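Capsid (Human calicivirus NLV/Boxer/2001/US, PDB 4RDL) forms the protruding domain of the norovirus capsid, a dimer that recognises histo-blood group antigens and binds the Lewis y tetrasaccharide. Local coordinates at residues Q235-H240 and G294-I299; L254-D259 and H263-E268. One frame throughout, in Å; residues are numbered along the deposited sequence.

Both contacts reach the same antiparallel sheet. Interaction 2 is a hairpin of strands 252-258 and 265-272, while interaction 1 packs a residue of helix 235-244 against strand 295-302, which pairs with the other edge of 252-258. The centres of the two contacts lie about 12 Å apart. V297 N reaches H256 O at 2.8 Å and V295 O reaches V258 N at 2.8 Å, both probable hydrogen bonds, so the strands of the two contacts are stitched directly. On one side F296 CZ packs on Y257 CD1 at 3.6 Å; on the other I299 CG1 meets H256 CG at 3.6 Å. None of the glycan-contacting residues, such as D114, W174 and T129, lies in either contact.

Interaction 1 of 2, residues Q235-H240 and G294-I299; sequences QEFVSH and GVFVFI
F237 and F296 bring a helix and a strand together at a distance: their CA atoms, the nearest pair between 235-240 and 294-299, are 10.2 Å apart. The first segment is helical, with S239 N bonded to Q235 O and H240 N to E236 O, whereas 295-299 is extended. No backbone hydrogen bond joins the two, and only 71 Å² is buried between them.

Two long aromatic side chains span this distance, both setting out toward the other segment. F237 presents its edge to the face of F296 in an offset edge-to-face pair, the planes at 87° and the ring centroids 5.8 Å apart. The leading atom is F237 CZ, which comes 3.9 Å from F296 CD2 and 4.0 Å from F296 CB. It therefore arrives near the root of the second ring, not over its middle. In F296, CG lies anti to the carbonyl carbon and beside the backbone N (chi1 -65°), which brings the CD2 side of the ring to the incoming CZ. Phenylalanine suits both places, being long enough to meet midway and bringing no polar atom into a buried site.

M277 of strand 276-279 touches both rings, and F269 adds another edge-to-face partner for F296, making an aromatic cluster. E236 OE1 bonds S66 OG of the second subunit and OE2 bonds S25 N of its own chain, so this helix also reaches the dimer interface. The arrangement is hydrophobic-core packing of a short helix against an antiparallel sheet in the C-terminal part of the calicivirus protruding domain.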
ATOM      1  N   GLN A 235      -3.061  -5.135   7.254  1.00  9.21           N
ATOM      2  CA  GLN A 235      -1.815  -4.390   7.346  1.00  9.19           C
ATOM      3  C   GLN A 235      -1.934  -3.198   8.302  1.00  9.68           C
ATOM      4  O   GLN A 235      -1.003  -2.877   9.042  1.00  9.65           O
ATOM      5  CB  GLN A 235      -1.365  -3.901   5.973  1.00  9.96           C
ATOM      6  CG  GLN A 235      -0.020  -3.183   6.019  1.00  9.22           C
ATOM      7  CD  GLN A 235       1.091  -4.083   6.530  1.00 10.26           C
ATOM      8  OE1 GLN A 235       1.038  -5.301   6.368  1.00 10.65           O
ATOM      9  NE2 GLN A 235       2.118  -3.483   7.136  1.00 11.19           N
ATOM     10  N   GLU A 236      -3.083  -2.534   8.295  1.00  9.20           N
ATOM     11  CA  GLU A 236      -3.221  -1.349   9.124  1.00 10.00           C
ATOM     12  C   GLU A 236      -3.283  -1.706  10.617  1.00  9.50           C
ATOM     13  O   GLU A 236      -3.003  -0.861  11.457  1.00 10.87           O
ATOM     14  CB  GLU A 236      -4.392  -0.477   8.676  1.00 10.78           C
ATOM     15  CG  GLU A 236      -4.135   0.282   7.365  1.00 11.99           C
ATOM     16  CD  GLU A 236      -4.308  -0.579   6.114  1.00 11.57           C
ATOM     17  OE1 GLU A 236      -4.003  -0.076   5.004  1.00 12.08           O
ATOM     18  OE2 GLU A 236      -4.747  -1.750   6.224  1.00 11.23           O
ATOM     19  N   PHE A 237      -3.619  -2.953  10.950  1.00  9.90           N
ATOM     20  CA  PHE A 237      -3.456  -3.395  12.342  1.00 10.30           C
ATOM     21  C   PHE A 237      -1.971  -3.420  12.693  1.00  9.85           C
ATOM     22  O   PHE A 237      -1.579  -3.035  13.798  1.00 11.66           O
ATOM     23  CB  PHE A 237      -4.020  -4.803  12.572  1.00 10.55           C
ATOM     24  CG  PHE A 237      -5.483  -4.843  12.931  1.00 11.08           C
ATOM     25  CD1 PHE A 237      -6.431  -4.188  12.157  1.00 13.36           C
ATOM     26  CD2 PHE A 237      -5.915  -5.594  14.014  1.00 11.73           C
ATOM     27  CE1 PHE A 237      -7.780  -4.258  12.481  1.00 15.09           C
ATOM     28  CE2 PHE A 237      -7.267  -5.670  14.340  1.00 13.17           C
ATOM     29  CZ  PHE A 237      -8.194  -5.001  13.578  1.00 14.84           C
ATOM     30  N   VAL A 238      -1.147  -3.902  11.766  1.00 10.10           N
ATOM     31  CA  VAL A 238       0.291  -3.984  12.018  1.00 11.47           C
ATOM     32  C   VAL A 238       0.868  -2.599  12.323  1.00 11.99           C
ATOM     33  O   VAL A 238       1.541  -2.400  13.343  1.00 12.80           O
ATOM     34  CB  VAL A 238       1.058  -4.624  10.831  1.00 11.09           C
ATOM     35  CG1 VAL A 238       2.561  -4.614  11.101  1.00 13.06           C
ATOM     36  CG2 VAL A 238       0.557  -6.039  10.567  1.00 12.91           C
ATOM     37  N   SER A 239       0.619  -1.632  11.441  1.00 11.47           N
ATOM     38  CA  SER A 239       1.173  -0.295  11.654  1.00 12.04           C
ATOM     39  C   SER A 239       0.590   0.336  12.915  1.00 11.74           C
ATOM     40  O   SER A 239       1.273   1.082  13.614  1.00 14.43           O
ATOM     41  CB  SER A 239       0.973   0.606  10.435  1.00 13.62           C
ATOM     42  OG  SER A 239      -0.373   0.627  10.013  1.00 13.06           O
ATOM     43  N   HIS A 240      -0.665   0.016  13.216  1.00 11.20           N
ATOM     44  CA  HIS A 240      -1.296   0.521  14.428  1.00 11.46           C
ATOM     45  C   HIS A 240      -0.533   0.053  15.666  1.00 11.48           C
ATOM     46  O   HIS A 240      -0.206   0.855  16.541  1.00 12.82           O
ATOM     47  CB  HIS A 240      -2.755   0.080  14.498  1.00 11.80           C
ATOM     48  CG  HIS A 240      -3.530   0.735  15.598  1.00 12.94           C
ATOM     49  ND1 HIS A 240      -3.972   2.039  15.519  1.00 16.99           N
ATOM     50  CD2 HIS A 240      -3.948   0.267  16.800  1.00 13.37           C
ATOM     51  CE1 HIS A 240      -4.631   2.344  16.624  1.00 17.21           C
ATOM     52  NE2 HIS A 240      -4.630   1.286  17.418  1.00 14.67           N
ATOM     53  N   GLY A 294     -17.800  -3.905   8.894  1.00 11.59           N
ATOM     54  CA  GLY A 294     -17.798  -3.673  10.326  1.00 11.80           C
ATOM     55  C   GLY A 294     -16.471  -3.112  10.808  1.00 11.90           C
ATOM     56  O   GLY A 294     -15.478  -3.085  10.074  1.00 12.66           O
ATOM     57  N   VAL A 295     -16.463  -2.684  12.064  1.00 11.06           N
ATOM     58  CA  VAL A 295     -15.299  -2.080  12.693  1.00 11.58           C
ATOM     59  C   VAL A 295     -14.932  -2.902  13.921  1.00 10.38           C
ATOM     60  O   VAL A 295     -15.796  -3.189  14.744  1.00 11.80           O
ATOM     61  CB  VAL A 295     -15.599  -0.624  13.119  1.00 12.39           C
ATOM     62  CG1 VAL A 295     -14.436  -0.049  13.900  1.00 15.57           C
ATOM     63  CG2 VAL A 295     -15.903   0.241  11.890  1.00 13.69           C
ATOM     64  N   PHE A 296     -13.670  -3.306  14.035  1.00 10.17           N
ATOM     65  CA  PHE A 296     -13.221  -3.993  15.243  1.00 10.12           C
ATOM     66  C   PHE A 296     -13.002  -2.974  16.349  1.00 10.41           C
ATOM     67  O   PHE A 296     -12.396  -1.923  16.128  1.00 11.49           O
ATOM     68  CB  PHE A 296     -11.945  -4.811  15.009  1.00 10.85           C
ATOM     69  CG  PHE A 296     -12.124  -5.949  14.048  1.00 10.38           C
ATOM     70  CD1 PHE A 296     -12.527  -7.195  14.506  1.00 10.71           C
ATOM     71  CD2 PHE A 296     -11.889  -5.776  12.688  1.00 11.85           C
ATOM     72  CE1 PHE A 296     -12.704  -8.251  13.633  1.00 12.62           C
ATOM     73  CE2 PHE A 296     -12.068  -6.828  11.805  1.00 12.26           C
ATOM     74  CZ  PHE A 296     -12.478  -8.069  12.280  1.00 11.83           C
ATOM     75  N   VAL A 297     -13.507  -3.296  17.539  1.00 11.29           N
ATOM     76  CA  VAL A 297     -13.329  -2.451  18.708  1.00 12.15           C
ATOM     77  C   VAL A 297     -12.787  -3.277  19.873  1.00 11.63           C
ATOM     78  O   VAL A 297     -13.353  -4.310  20.241  1.00 12.26           O
ATOM     79  CB  VAL A 297     -14.661  -1.797  19.139  1.00 14.50           C
ATOM     80  CG1 VAL A 297     -14.453  -0.910  20.360  1.00 16.78           C
ATOM     81  CG2 VAL A 297     -15.263  -0.998  17.995  1.00 15.79           C
ATOM     82  N   PHE A 298     -11.681  -2.823  20.449  1.00 11.36           N
ATOM     83  CA  PHE A 298     -11.144  -3.430  21.656  1.00 12.16           C
ATOM     84  C   PHE A 298     -12.055  -3.173  22.862  1.00 13.15           C
ATOM     85  O   PHE A 298     -12.346  -2.024  23.207  1.00 15.29           O
ATOM     86  CB  PHE A 298      -9.735  -2.902  21.923  1.00 13.82           C
ATOM     87  CG  PHE A 298      -9.153  -3.355  23.230  1.00 13.14           C
ATOM     88  CD1 PHE A 298      -8.909  -4.699  23.469  1.00 14.01           C
ATOM     89  CD2 PHE A 298      -8.834  -2.433  24.219  1.00 14.39           C
ATOM     90  CE1 PHE A 298      -8.359  -5.120  24.672  1.00 13.52           C
ATOM     91  CE2 PHE A 298      -8.286  -2.843  25.427  1.00 15.13           C
ATOM     92  CZ  PHE A 298      -8.050  -4.189  25.654  1.00 14.12           C
ATOM     93  N   ILE A 299     -12.505  -4.259  23.484  1.00 11.75           N
ATOM     94  CA  ILE A 299     -13.371  -4.194  24.662  1.00 13.37           C
ATOM     95  C   ILE A 299     -12.541  -4.233  25.942  1.00 14.19           C
ATOM     96  O   ILE A 299     -12.615  -3.322  26.769  1.00 16.77           O
ATOM     97  CB  ILE A 299     -14.387  -5.361  24.673  1.00 14.53           C
ATOM     98  CG1 ILE A 299     -15.208  -5.367  23.380  1.00 14.57           C
ATOM     99  CG2 ILE A 299     -15.275  -5.301  25.919  1.00 16.00           C
ATOM    100  CD1 ILE A 299     -15.932  -4.062  23.102  1.00 15.63           C
TER

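Interaction 2 of 2, residues L254-D259 and H263-E268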
ATOM      1  N   LEU A 254     -10.119  -9.046  23.883  1.00 12.10           N
ATOM      2  CA  LEU A 254     -11.469  -9.264  23.377  1.00 12.01           C
ATOM      3  C   LEU A 254     -11.826  -8.126  22.436  1.00 11.14           C
ATOM      4  O   LEU A 254     -11.742  -6.947  22.816  1.00 11.88           O
ATOM      5  CB  LEU A 254     -12.487  -9.306  24.529  1.00 12.45           C
ATOM      6  CG  LEU A 254     -13.962  -9.369  24.110  1.00 13.22           C
ATOM      7  CD1 LEU A 254     -14.275 -10.674  23.394  1.00 13.87           C
ATOM      8  CD2 LEU A 254     -14.886  -9.188  25.320  1.00 13.87           C
ATOM      9  N   LEU A 255     -12.213  -8.484  21.210  1.00 10.38           N
ATOM     10  CA  LEU A 255     -12.700  -7.509  20.231  1.00 10.78           C
ATOM     11  C   LEU A 255     -14.160  -7.766  19.918  1.00 11.45           C
ATOM     12  O   LEU A 255     -14.594  -8.924  19.859  1.00 11.81           O
ATOM     13  CB  LEU A 255     -11.932  -7.597  18.911  1.00 11.19           C
ATOM     14  CG  LEU A 255     -10.414  -7.609  18.946  1.00 10.84           C
ATOM     15  CD1 LEU A 255      -9.907  -7.602  17.506  1.00 12.03           C
ATOM     16  CD2 LEU A 255      -9.890  -6.408  19.709  1.00 12.55           C
ATOM     17  N   HIS A 256     -14.912  -6.688  19.709  1.00 11.40           N
ATOM     18  CA  HIS A 256     -16.227  -6.796  19.109  1.00 10.85           C
ATOM     19  C   HIS A 256     -16.159  -6.225  17.707  1.00 11.15           C
ATOM     20  O   HIS A 256     -15.571  -5.168  17.485  1.00 13.04           O
ATOM     21  CB  HIS A 256     -17.281  -6.075  19.944  1.00 11.08           C
ATOM     22  CG  HIS A 256     -17.645  -6.816  21.183  1.00 11.36           C
ATOM     23  ND1 HIS A 256     -18.579  -6.350  22.085  1.00 14.19           N
ATOM     24  CD2 HIS A 256     -17.211  -8.005  21.668  1.00 13.15           C
ATOM     25  CE1 HIS A 256     -18.698  -7.217  23.071  1.00 14.45           C
ATOM     26  NE2 HIS A 256     -17.885  -8.234  22.839  1.00 13.46           N
ATOM     27  N   TYR A 257     -16.730  -6.956  16.760  1.00 10.49           N
ATOM     28  CA  TYR A 257     -16.839  -6.512  15.379  1.00 10.38           C
ATOM     29  C   TYR A 257     -18.211  -5.878  15.278  1.00 11.23           C
ATOM     30  O   TYR A 257     -19.237  -6.570  15.359  1.00 12.71           O
ATOM     31  CB  TYR A 257     -16.704  -7.719  14.457  1.00 10.78           C
ATOM     32  CG  TYR A 257     -16.765  -7.442  12.973  1.00 10.85           C
ATOM     33  CD1 TYR A 257     -15.765  -6.711  12.335  1.00 10.85           C
ATOM     34  CD2 TYR A 257     -17.803  -7.949  12.195  1.00 11.72           C
ATOM     35  CE1 TYR A 257     -15.810  -6.483  10.974  1.00 11.16           C
ATOM     36  CE2 TYR A 257     -17.854  -7.719  10.822  1.00 10.96           C
ATOM     37  CZ  TYR A 257     -16.855  -6.983  10.222  1.00 10.39           C
ATOM     38  OH  TYR A 257     -16.879  -6.753   8.862  1.00 11.26           O
ATOM     39  N   VAL A 258     -18.234  -4.557  15.152  1.00 11.77           N
ATOM     40  CA  VAL A 258     -19.482  -3.812  15.298  1.00 12.40           C
ATOM     41  C   VAL A 258     -19.983  -3.154  14.016  1.00 12.37           C
ATOM     42  O   VAL A 258     -19.202  -2.823  13.113  1.00 14.15           O
ATOM     43  CB  VAL A 258     -19.377  -2.753  16.414  1.00 13.61           C
ATOM     44  CG1 VAL A 258     -18.786  -3.367  17.680  1.00 14.02           C
ATOM     45  CG2 VAL A 258     -18.566  -1.539  15.950  1.00 15.72           C
ATOM     46  N   ASP A 259     -21.295  -2.965  13.951  1.00 13.94           N
ATOM     47  CA  ASP A 259     -21.921  -2.229  12.862  1.00 16.31           C
ATOM     48  C   ASP A 259     -21.331  -0.825  12.841  1.00 16.49           C
ATOM     49  O   ASP A 259     -21.257  -0.178  13.877  1.00 16.43           O
ATOM     50  CB  ASP A 259     -23.430  -2.166  13.087  1.00 18.97           C
ATOM     51  CG  ASP A 259     -24.163  -1.481  11.957  1.00 22.15           C
ATOM     52  OD1 ASP A 259     -24.761  -2.189  11.118  1.00 27.66           O
ATOM     53  OD2 ASP A 259     -24.144  -0.234  11.901  1.00 22.11           O
ATOM     54  N   HIS A 263     -22.926   0.715  15.974  1.00 24.88           N
ATOM     55  CA  HIS A 263     -21.951   0.191  16.931  1.00 27.04           C
ATOM     56  C   HIS A 263     -22.454  -1.040  17.683  1.00 25.55           C
ATOM     57  O   HIS A 263     -21.885  -1.442  18.702  1.00 26.73           O
ATOM     58  CB  HIS A 263     -21.489   1.287  17.892  1.00 33.18           C
ATOM     59  CG  HIS A 263     -20.718   2.378  17.220  1.00 41.38           C
ATOM     60  ND1 HIS A 263     -19.964   2.163  16.087  1.00 44.01           N
ATOM     61  CD2 HIS A 263     -20.592   3.696  17.511  1.00 44.52           C
ATOM     62  CE1 HIS A 263     -19.401   3.298  15.712  1.00 46.10           C
ATOM     63  NE2 HIS A 263     -19.767   4.244  16.558  1.00 46.16           N
ATOM     64  N   ARG A 264     -23.516  -1.644  17.162  1.00 20.62           N
ATOM     65  CA  ARG A 264     -24.015  -2.896  17.708  1.00 20.52           C
ATOM     66  C   ARG A 264     -23.022  -4.015  17.422  1.00 17.00           C
ATOM     67  O   ARG A 264     -22.498  -4.118  16.313  1.00 16.12           O
ATOM     68  CB  ARG A 264     -25.363  -3.234  17.082  1.00 25.31           C
ATOM     69  CG  ARG A 264     -26.096  -4.370  17.758  1.00 33.00           C
ATOM     70  CD  ARG A 264     -27.479  -4.561  17.147  1.00 39.83           C
ATOM     71  NE  ARG A 264     -27.422  -5.171  15.815  1.00 45.44           N
ATOM     72  CZ  ARG A 264     -27.368  -4.496  14.671  1.00 50.68           C
ATOM     73  NH1 ARG A 264     -27.361  -3.172  14.679  1.00 51.84           N
ATOM     74  NH2 ARG A 264     -27.319  -5.148  13.519  1.00 52.02           N
ATOM     75  N   ASN A 265     -22.766  -4.852  18.416  1.00 17.19           N
ATOM     76  CA  ASN A 265     -21.872  -5.990  18.247  1.00 15.19           C
ATOM     77  C   ASN A 265     -22.450  -7.047  17.309  1.00 15.14           C
ATOM     78  O   ASN A 265     -23.580  -7.517  17.507  1.00 18.44           O
ATOM     79  CB  ASN A 265     -21.563  -6.618  19.608  1.00 16.02           C
ATOM     80  CG  ASN A 265     -20.628  -7.800  19.500  1.00 18.65           C
ATOM     81  OD1 ASN A 265     -19.694  -7.798  18.693  1.00 19.16           O
ATOM     82  ND2 ASN A 265     -20.882  -8.827  20.305  1.00 21.89           N
ATOM     83  N   LEU A 266     -21.668  -7.426  16.302  1.00 14.17           N
ATOM     84  CA  LEU A 266     -22.065  -8.443  15.332  1.00 13.63           C
ATOM     85  C   LEU A 266     -21.381  -9.789  15.574  1.00 14.13           C
ATOM     86  O   LEU A 266     -21.813 -10.814  15.045  1.00 16.30           O
ATOM     87  CB  LEU A 266     -21.737  -7.971  13.915  1.00 14.10           C
ATOM     88  CG  LEU A 266     -22.282  -6.595  13.535  1.00 15.29           C
ATOM     89  CD1 LEU A 266     -21.821  -6.216  12.139  1.00 17.33           C
ATOM     90  CD2 LEU A 266     -23.795  -6.579  13.628  1.00 17.92           C
ATOM     91  N   GLY A 267     -20.310  -9.781  16.362  1.00 12.94           N
ATOM     92  CA  GLY A 267     -19.545 -10.986  16.626  1.00 13.25           C
ATOM     93  C   GLY A 267     -18.304 -10.710  17.450  1.00 11.68           C
ATOM     94  O   GLY A 267     -17.652  -9.672  17.285  1.00 13.92           O
ATOM     95  N   GLU A 268     -17.978 -11.635  18.348  1.00 12.24           N
ATOM     96  CA  GLU A 268     -16.804 -11.490  19.205  1.00 11.79           C
ATOM     97  C   GLU A 268     -15.598 -12.231  18.659  1.00 11.30           C
ATOM     98  O   GLU A 268     -15.739 -13.288  18.031  1.00 12.76           O
ATOM     99  CB  GLU A 268     -17.084 -12.053  20.593  1.00 12.35           C
ATOM    100  CG  GLU A 268     -18.213 -11.406  21.348  1.00 13.85           C
ATOM    101  CD  GLU A 268     -18.189 -11.844  22.791  1.00 13.62           C
ATOM    102  OE1 GLU A 268     -18.373 -13.055  23.033  1.00 15.38           O
ATOM    103  OE2 GLU A 268     -17.933 -10.991  23.667  1.00 14.30           O
TER
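Strands 254-258 and 265-268 run antiparallel, their axes 4.6 Å apart at closest approach and their directions 143° apart, with a classic beta bulge where L266 and G267 both face Y257. There Y257 N gives to G267 O at 2.9 Å, and Y257 O accepts from L266 N at 2.7 Å.

N265 OD1 takes the N-H of G267 from above the amide plane, an Asx turn that probably helps to hold the bulge. The same amide stacks over one face of the H256 imidazole, the planes 14° apart and N265 ND2 3.7 Å above the ring centre. With CG anti to the carbonyl carbon (chi1 -75°), H256 lies alongside E268, and its NE2 donates to the anti lone pair of E268 OE2 at 2.9 Å. Y306 OH bonds that oxygen too. On the face of the sheet away from H256, Y257 OH bonds P291 O and G294 N.

At the turn, D259 N bonds R264 O and D259 O accepts H263 N at 2.8 Å. D259 OD2 receives the backbone N-H groups of D261 and T262, which suits a short acidic side chain. The whole is a bulged antiparallel hairpin with an Asx turn.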